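Local coordinates for protein Baccell_00875 (Bacteroides cellulosilyticus DSM 14838, PDB 5NO8) that acts as a polysaccharide lyase and probably removes the L-rhamnose caps linked to glucuronic acid in complex arabinogalactan proteins, at residues A[338-341]-A[342-345]; A[639-642]-A[643-647]; A[685-688]-A[689-693]. All coordinates share one frame; numbering follows the deposited sequence.

Interaction 1 (A[338-341]-A[342-345])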
loop_
_atom_site.group_PDB
_atom_site.type_symbol
_atom_site.label_atom_id
_atom_site.label_comp_id
_atom_site.label_asym_id
_atom_site.label_seq_id
_atom_site.Cartn_x
_atom_site.Cartn_y
_atom_site.Cartn_z
ATOM N N THR A 338 5.207 -20.817 -7.126
ATOM C CA THR A 338 5.835 -19.559 -7.330
ATOM C C THR A 338 6.775 -19.577 -8.496
ATOM O O THR A 338 6.764 -18.654 -9.279
ATOM C CB THR A 338 6.573 -19.111 -6.064
ATOM O OG1 THR A 338 5.658 -19.225 -4.968
ATOM C CG2 THR A 338 7.015 -17.704 -6.185
ATOM N N ALA A 339 7.589 -20.627 -8.612
ATOM C CA ALA A 339 8.529 -20.708 -9.720
ATOM C C ALA A 339 7.796 -20.660 -11.069
ATOM O O ALA A 339 8.232 -19.962 -11.989
ATOM C CB ALA A 339 9.381 -21.992 -9.618
ATOM N N ASP A 340 6.708 -21.426 -11.194
ATOM C CA ASP A 340 5.939 -21.465 -12.436
ATOM C C ASP A 340 5.239 -20.119 -12.681
ATOM O O ASP A 340 5.068 -19.722 -13.837
ATOM C CB ASP A 340 4.846 -22.557 -12.428
ATOM C CG ASP A 340 5.393 -23.982 -12.532
ATOM O OD1 ASP A 340 6.597 -24.172 -12.830
ATOM O OD2 ASP A 340 4.588 -24.936 -12.310
ATOM N N LEU A 341 4.783 -19.467 -11.607
ATOM C CA LEU A 341 4.142 -18.145 -11.741
ATOM C C LEU A 341 5.107 -17.163 -12.429
ATOM O O LEU A 341 4.733 -16.486 -13.371
ATOM C CB LEU A 341 3.688 -17.590 -10.384
ATOM C CG LEU A 341 2.754 -16.370 -10.427
ATOM C CD1 LEU A 341 1.446 -16.703 -11.153
ATOM C CD2 LEU A 341 2.421 -15.861 -9.028
ATOM N N ILE A 342 6.349 -17.141 -11.959
ATOM C CA ILE A 342 7.359 -16.235 -12.477
ATOM C C ILE A 342 7.737 -16.619 -13.908
ATOM O O ILE A 342 7.856 -15.759 -14.750
ATOM C CB ILE A 342 8.583 -16.176 -11.558
ATOM C CG1 ILE A 342 8.173 -15.621 -10.184
ATOM C CG2 ILE A 342 9.702 -15.356 -12.194
ATOM C CD1 ILE A 342 9.305 -15.591 -9.185
ATOM N N ARG A 343 7.901 -17.919 -14.171
ATOM C CA ARG A 343 8.200 -18.412 -15.504
ATOM C C ARG A 343 7.125 -17.997 -16.483
ATOM O O ARG A 343 7.436 -17.501 -17.558
ATOM C CB ARG A 343 8.291 -19.940 -15.507
ATOM C CG ARG A 343 8.639 -20.507 -16.872
ATOM C CD ARG A 343 8.242 -21.943 -16.982
ATOM N NE ARG A 343 6.902 -22.027 -17.532
ATOM C CZ ARG A 343 5.885 -22.693 -17.012
ATOM N NH1 ARG A 343 5.989 -23.390 -15.869
ATOM N NH2 ARG A 343 4.735 -22.659 -17.659
ATOM N N LYS A 344 5.863 -18.151 -16.088
ATOM C CA LYS A 344 4.770 -17.798 -16.974
ATOM C C LYS A 344 4.748 -16.290 -17.242
ATOM O O LYS A 344 4.475 -15.880 -18.355
ATOM C CB LYS A 344 3.441 -18.273 -16.416
ATOM C CG LYS A 344 3.299 -19.797 -16.544
ATOM C CD LYS A 344 1.930 -20.290 -16.160
ATOM C CE LYS A 344 1.701 -20.275 -14.664
ATOM N NZ LYS A 344 0.465 -21.067 -14.368
ATOM N N ARG A 345 5.027 -15.494 -16.226
ATOM C CA ARG A 345 5.034 -14.042 -16.398
ATOM C C ARG A 345 6.141 -13.611 -17.371
ATOM O O ARG A 345 5.919 -12.818 -18.272
ATOM C CB ARG A 345 5.232 -13.320 -15.062
ATOM C CG ARG A 345 5.338 -11.798 -15.172
ATOM C CD ARG A 345 4.117 -11.243 -15.871
ATOM N NE ARG A 345 4.235 -9.833 -16.190
ATOM C CZ ARG A 345 3.578 -9.249 -17.174
ATOM N NH1 ARG A 345 2.697 -9.904 -17.942
ATOM N NH2 ARG A 345 3.810 -7.969 -17.395
#

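Interaction 2 (A[639-642]-A[643-647])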
loop_
_atom_site.group_PDB
_atom_site.type_symbol
_atom_site.label_atom_id
_atom_site.label_comp_id
_atom_site.label_asym_id
_atom_site.label_seq_id
_atom_site.Cartn_x
_atom_site.Cartn_y
_atom_site.Cartn_z
ATOM N N GLU A 639 10.671 -11.380 3.038
ATOM C CA GLU A 639 10.033 -12.468 2.277
ATOM C C GLU A 639 8.506 -12.329 2.218
ATOM O O GLU A 639 7.879 -12.580 1.176
ATOM C CB GLU A 639 10.426 -13.821 2.885
ATOM C CG GLU A 639 11.861 -14.212 2.540
ATOM C CD GLU A 639 12.457 -15.313 3.411
ATOM O OE1 GLU A 639 11.715 -15.895 4.238
ATOM O OE2 GLU A 639 13.701 -15.575 3.296
ATOM N N ASN A 640 7.941 -11.952 3.350
ATOM C CA ASN A 640 6.510 -11.698 3.469
ATOM C C ASN A 640 6.066 -10.551 2.557
ATOM O O ASN A 640 5.054 -10.678 1.833
ATOM C CB ASN A 640 6.162 -11.403 4.923
ATOM C CG ASN A 640 4.690 -11.144 5.115
ATOM O OD1 ASN A 640 3.864 -11.926 4.670
ATOM N ND2 ASN A 640 4.359 -10.019 5.742
ATOM N N VAL A 641 6.805 -9.447 2.579
ATOM C CA VAL A 641 6.450 -8.298 1.735
ATOM C C VAL A 641 6.384 -8.675 0.244
ATOM O O VAL A 641 5.402 -8.404 -0.447
ATOM C CB VAL A 641 7.443 -7.110 1.897
ATOM C CG1 VAL A 641 7.121 -6.022 0.890
ATOM C CG2 VAL A 641 7.404 -6.564 3.301
ATOM N N VAL A 642 7.441 -9.301 -0.261
ATOM C CA VAL A 642 7.516 -9.604 -1.683
ATOM C C VAL A 642 6.555 -10.731 -2.073
ATOM O O VAL A 642 5.996 -10.688 -3.165
ATOM C CB VAL A 642 8.974 -9.817 -2.170
ATOM C CG1 VAL A 642 9.796 -8.555 -1.866
ATOM C CG2 VAL A 642 9.627 -11.075 -1.571
ATOM N N ARG A 643 6.335 -11.689 -1.178
ATOM C CA ARG A 643 5.367 -12.770 -1.382
ATOM C C ARG A 643 3.950 -12.213 -1.588
ATOM O O ARG A 643 3.204 -12.637 -2.485
ATOM C CB ARG A 643 5.410 -13.708 -0.176
ATOM C CG ARG A 643 4.362 -14.756 -0.162
ATOM C CD ARG A 643 4.764 -15.887 0.764
ATOM N NE ARG A 643 4.843 -15.399 2.130
ATOM C CZ ARG A 643 5.883 -15.475 2.955
ATOM N NH1 ARG A 643 7.013 -16.075 2.609
ATOM N NH2 ARG A 643 5.766 -15.008 4.189
ATOM N N ASN A 644 3.611 -11.195 -0.804
ATOM C CA ASN A 644 2.256 -10.657 -0.857
ATOM C C ASN A 644 1.985 -9.899 -2.153
ATOM O O ASN A 644 0.830 -9.783 -2.565
ATOM C CB ASN A 644 1.970 -9.830 0.394
ATOM C CG ASN A 644 1.872 -10.682 1.634
ATOM O OD1 ASN A 644 1.723 -11.907 1.550
ATOM N ND2 ASN A 644 2.008 -10.062 2.796
ATOM N N ASN A 645 3.038 -9.415 -2.816
ATOM C CA ASN A 645 2.884 -8.793 -4.097
ATOM C C ASN A 645 2.707 -9.782 -5.247
ATOM O O ASN A 645 2.439 -9.389 -6.370
ATOM C CB ASN A 645 4.028 -7.824 -4.372
ATOM C CG ASN A 645 3.855 -6.500 -3.692
ATOM O OD1 ASN A 645 3.553 -5.508 -4.360
ATOM N ND2 ASN A 645 4.080 -6.454 -2.382
ATOM N N LEU A 646 2.817 -11.073 -4.982
ATOM C CA LEU A 646 2.570 -12.058 -6.028
ATOM C C LEU A 646 1.154 -12.057 -6.539
ATOM O O LEU A 646 0.911 -12.571 -7.624
ATOM C CB LEU A 646 2.939 -13.474 -5.584
ATOM C CG LEU A 646 4.423 -13.712 -5.330
ATOM C CD1 LEU A 646 4.585 -15.080 -4.704
ATOM C CD2 LEU A 646 5.227 -13.573 -6.614
ATOM N N CYS A 647 0.208 -11.472 -5.792
ATOM C CA CYS A 647 -1.169 -11.407 -6.266
ATOM C C CYS A 647 -1.353 -10.565 -7.525
ATOM O O CYS A 647 -2.364 -10.700 -8.192
ATOM C CB CYS A 647 -2.103 -10.939 -5.175
ATOM S SG CYS A 647 -1.844 -9.210 -4.714
HETATM O O HOH W 1 2.647 -13.822 3.174
HETATM O O HOH W 2 3.977 -14.261 6.590
#

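Interaction 3 (A[685-688]-A[689-693]). With GOL (glycerol), chain E.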
loop_
_atom_site.group_PDB
_atom_site.type_symbol
_atom_site.label_atom_id
_atom_site.label_comp_id
_atom_site.label_asym_id
_atom_site.label_seq_id
_atom_site.Cartn_x
_atom_site.Cartn_y
_atom_site.Cartn_z
ATOM N N VAL A 685 11.261 -8.245 -9.722
ATOM C CA VAL A 685 12.662 -7.844 -9.563
ATOM C C VAL A 685 13.071 -7.874 -8.100
ATOM O O VAL A 685 14.124 -8.410 -7.738
ATOM C CB VAL A 685 12.923 -6.441 -10.174
ATOM C CG1 VAL A 685 14.330 -5.933 -9.827
ATOM C CG2 VAL A 685 12.691 -6.436 -11.674
ATOM N N TYR A 686 12.231 -7.319 -7.225
ATOM C CA TYR A 686 12.537 -7.301 -5.823
ATOM C C TYR A 686 12.284 -8.633 -5.120
ATOM O O TYR A 686 12.979 -8.969 -4.143
ATOM C CB TYR A 686 11.851 -6.111 -5.152
ATOM C CG TYR A 686 12.584 -4.833 -5.491
ATOM C CD1 TYR A 686 13.867 -4.609 -5.006
ATOM C CD2 TYR A 686 12.055 -3.923 -6.369
ATOM C CE1 TYR A 686 14.564 -3.451 -5.324
ATOM C CE2 TYR A 686 12.741 -2.758 -6.699
ATOM C CZ TYR A 686 13.987 -2.529 -6.160
ATOM O OH TYR A 686 14.650 -1.379 -6.481
ATOM N N TYR A 687 11.334 -9.413 -5.638
ATOM C CA TYR A 687 11.114 -10.767 -5.155
ATOM C C TYR A 687 12.414 -11.578 -5.319
ATOM O O TYR A 687 12.831 -12.272 -4.406
ATOM C CB TYR A 687 9.979 -11.444 -5.913
ATOM C CG TYR A 687 9.700 -12.819 -5.413
ATOM C CD1 TYR A 687 10.436 -13.903 -5.863
ATOM C CD2 TYR A 687 8.732 -13.038 -4.431
ATOM C CE1 TYR A 687 10.195 -15.183 -5.371
ATOM C CE2 TYR A 687 8.508 -14.296 -3.936
ATOM C CZ TYR A 687 9.244 -15.362 -4.416
ATOM O OH TYR A 687 9.003 -16.616 -3.878
ATOM N N LEU A 688 13.026 -11.454 -6.482
ATOM C CA LEU A 688 14.266 -12.184 -6.786
ATOM C C LEU A 688 15.481 -11.636 -6.065
ATOM O O LEU A 688 16.376 -12.408 -5.729
ATOM C CB LEU A 688 14.500 -12.261 -8.282
ATOM C CG LEU A 688 13.427 -13.082 -9.006
ATOM C CD1 LEU A 688 13.558 -12.983 -10.483
ATOM C CD2 LEU A 688 13.440 -14.554 -8.586
ATOM N N LEU A 689 15.502 -10.337 -5.769
ATOM C CA LEU A 689 16.514 -9.795 -4.859
ATOM C C LEU A 689 16.431 -10.407 -3.474
ATOM O O LEU A 689 17.402 -10.955 -2.932
ATOM C CB LEU A 689 16.383 -8.266 -4.759
ATOM C CG LEU A 689 17.389 -7.632 -3.779
ATOM C CD1 LEU A 689 18.787 -7.697 -4.411
ATOM C CD2 LEU A 689 16.985 -6.210 -3.489
ATOM N N VAL A 690 15.237 -10.344 -2.885
ATOM C CA VAL A 690 15.024 -10.777 -1.534
ATOM C C VAL A 690 15.284 -12.265 -1.363
ATOM O O VAL A 690 15.872 -12.659 -0.359
ATOM C CB VAL A 690 13.589 -10.446 -1.072
ATOM C CG1 VAL A 690 13.197 -11.192 0.192
ATOM C CG2 VAL A 690 13.458 -8.945 -0.888
ATOM N N ASN A 691 14.832 -13.067 -2.329
ATOM C CA ASN A 691 14.872 -14.519 -2.181
ATOM C C ASN A 691 16.140 -15.166 -2.718
ATOM O O ASN A 691 16.486 -16.251 -2.272
ATOM C CB ASN A 691 13.631 -15.150 -2.776
ATOM C CG ASN A 691 12.451 -14.972 -1.860
ATOM O OD1 ASN A 691 12.435 -15.549 -0.765
ATOM N ND2 ASN A 691 11.525 -14.085 -2.226
ATOM N N ARG A 692 16.783 -14.521 -3.680
ATOM C CA ARG A 692 17.954 -15.108 -4.341
ATOM C C ARG A 692 19.161 -14.208 -4.424
ATOM O O ARG A 692 20.183 -14.636 -4.973
ATOM C CB ARG A 692 17.550 -15.575 -5.727
ATOM C CG ARG A 692 16.659 -16.783 -5.634
ATOM C CD ARG A 692 16.399 -17.419 -6.949
ATOM N NE ARG A 692 15.374 -18.422 -6.762
ATOM C CZ ARG A 692 15.572 -19.653 -6.281
ATOM N NH1 ARG A 692 16.772 -20.101 -5.969
ATOM N NH2 ARG A 692 14.542 -20.451 -6.137
ATOM N N GLY A 693 19.078 -12.993 -3.880
ATOM C CA GLY A 693 20.204 -12.050 -3.930
ATOM C C GLY A 693 20.571 -11.558 -5.314
ATOM O O GLY A 693 21.692 -11.106 -5.524
HETATM C C1 GOL E . 11.730 -18.106 -7.701
HETATM O O1 GOL E . 13.096 -18.033 -8.072
HETATM C C2 GOL E . 11.281 -19.463 -7.123
HETATM O O2 GOL E . 12.310 -20.055 -6.326
HETATM C C3 GOL E . 10.034 -19.272 -6.290
HETATM O O3 GOL E . 10.294 -18.634 -5.011
#

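Interaction 1 (A[338-341]-A[342-345])
Asp340 and Arg343 form a salt bridge near the start of helix 338-352, with Asp340 OD1 3.2 Å from Arg343 NH1. The side chains run alongside each other and point the same way, yet the carboxylate and guanidinium planes are 63° apart. The pair therefore meets through one oxygen and one nitrogen rather than in a flat two-point grip; Asp340 OD2 stays 4.1 Å from Arg343 NH1. That second oxygen takes a hydrogen bond from Asn337 ND2, just ahead of the helix, so both carboxylate oxygens have partners. Arg343 reaches back because its chain bends at chi3 (92°), and Asp340 O comes to lie 4.3 Å above the guanidinium plane, near its rim. Arg343 NE has a long, weak ion pair with Asp347.

The backbone acceptors are met in the regular i to i+4 pattern. Lys344 N donates to Asp340 O at 2.9 Å, and Ile342 N donates to Thr338 O at 3.1 Å. Further along, Arg343 N and Arg345 N serve Ala339 O and Leu341 O. At the helix start, where Thr338 N has no preceding turn to donate to, Glu268 OE2 accepts from it. Lys344 drapes its methylenes over a carbonyl that is already bonded, with CG 3.2 Å from Asp340 O. Its ammonium bypasses Asp340, Lys344 NZ standing 6.0 Å from Asp340 OD2, and forms a salt bridge with Glu651. Buried Arg345 turns away too, its NE paired with Asp681 and its NH1 bonded to Gly653 O and Gln353 OE1.

The chemistry implies a division of labour: Asp340 and Arg343 pair through a single point within the turn, while Lys344 and Arg345 carry their charges away from it to Glu651 and Asp681. Asp340, near the helix N-terminus, would probably also interact favourably with the helix dipole.

Interaction 2 (A[639-642]-A[643-647])
Arg643 folds back over Glu639 and Asn640, one turn earlier, close to where the alpha-helix 632-644 gives way to a 3-10 segment at 646-647. Its CB sits 3.0 Å from Glu639 O, the same carbonyl that accepts the Arg643 N-H in the helical bond. Beyond CG, which is anti to the backbone N, a turn at chi3 (64°) swings the rest of the chain back along the helix. Arg643 NE then donates to water 1 at 2.9 Å, the water lying at the guanidinium edge and in its plane. One face of the guanidinium rests over Glu639 O and the backbone of Asn640, with Arg643 NH2 3.5 Å from Asn640 CA. NH2 stands 3.7 Å from Asn640 OD1, and water 2 joins the two atoms by weak bonds. Arg643 NH1 ends 5.0 Å from Glu639 OE1, opposite charges without contact; the other carboxylate oxygen, OE2, is bonded to Gln635.

Water 1 donates to Asn640 OD1 at 2.7 Å and also to Asn644 OD1, tying three side chains together. Asn644 ND2 adds a weak bond to Asn640 OD1, the two amide planes being 87° apart. The stronger ties of these asparagines lie outside: Asn640 ND2 is bonded to Glu589 and Asn644 ND2 to Asn588 O, which fixes how each amide is turned. Asn645 ND2, also bonded to Ser615 OG, donates to Val641 O at 3.0 Å, with that oxygen only 11° out of the Asn645 amide plane.

Interaction 3 (A[685-688]-A[689-693])
Val690 N donates to Tyr686 O at 2.9 Å and 168°, the straightest of the i to i+4 backbone bonds that carry helix 682-692 to its end, where Gly693 leaves helical geometry with a positive phi. Among the side chains, Asn691 and Tyr687 meet most closely. Asn691 CG lies anti to its own carbonyl carbon (chi1 -77°), which turns the amide back along the helix and sets ND2 3.3 Å above the Tyr687 ring plane, over the ring centre. Ring and amide planes are 40° apart, so this is a tilted amide over a face and not a flat stack. The same nitrogen donates to Tyr687 O at 3.1 Å. That carbonyl also accepts the Asn691 backbone N-H at 3.0 Å, from the opposite face of its plane, and so is gripped twice by one residue.

Tyr686 and Leu689 run side by side, Leu689 CD2 touching the ring edge at Tyr686 CD1, 3.8 Å away; the Tyr686 hydroxyl is bonded to Gln550.

A glycerol, probably from the crystallisation liquor, bridges the outer residues. Its O3 lies in the Tyr687 ring plane and shares a 2.7 Å hydrogen bond with Tyr687 OH, which has a further hydrogen bond to a second glycerol. Arg692, extended from CG to NE, donates from NE to glycerol O1, also at 2.7 Å. Replacing Tyr687 by a leucine would probably leave glycerol O3 without its hydroxyl mate and the Asn691 amide with its carbonyl bond but without the ring face on that side.

The chemistry implies that the tyrosine serves twice: its face and carbonyl hold an asparagine amide within the helix, while its hydroxyl hydrogen-bonds to glycerol.

In the fold
The three helical segments meet around Tyr687. Centres of interactions 2 and 3 are about 11 Å apart, and interaction 1 lies about 14 Å from each. Thr338 CG2 of interaction 1 approaches Tyr687 OH to 3.2 Å, while Val642 CG2 of interaction 2 packs on Tyr687 CD2 at 3.6 Å. Interactions 1 and 2 touch through Thr338 CG2 and Leu646 CD1, 3.9 Å apart. Helix 338-352 is far along the chain from 632-644 and 682-692; the contacts between the interactions are van der Waals packing, some against polar atoms. Bound glycerols, not all one molecule, lie about 3 Å from the Thr338, Arg643 and Tyr687 side chains; probably from the crystallisation liquor, they may mark pockets but do not identify the active site.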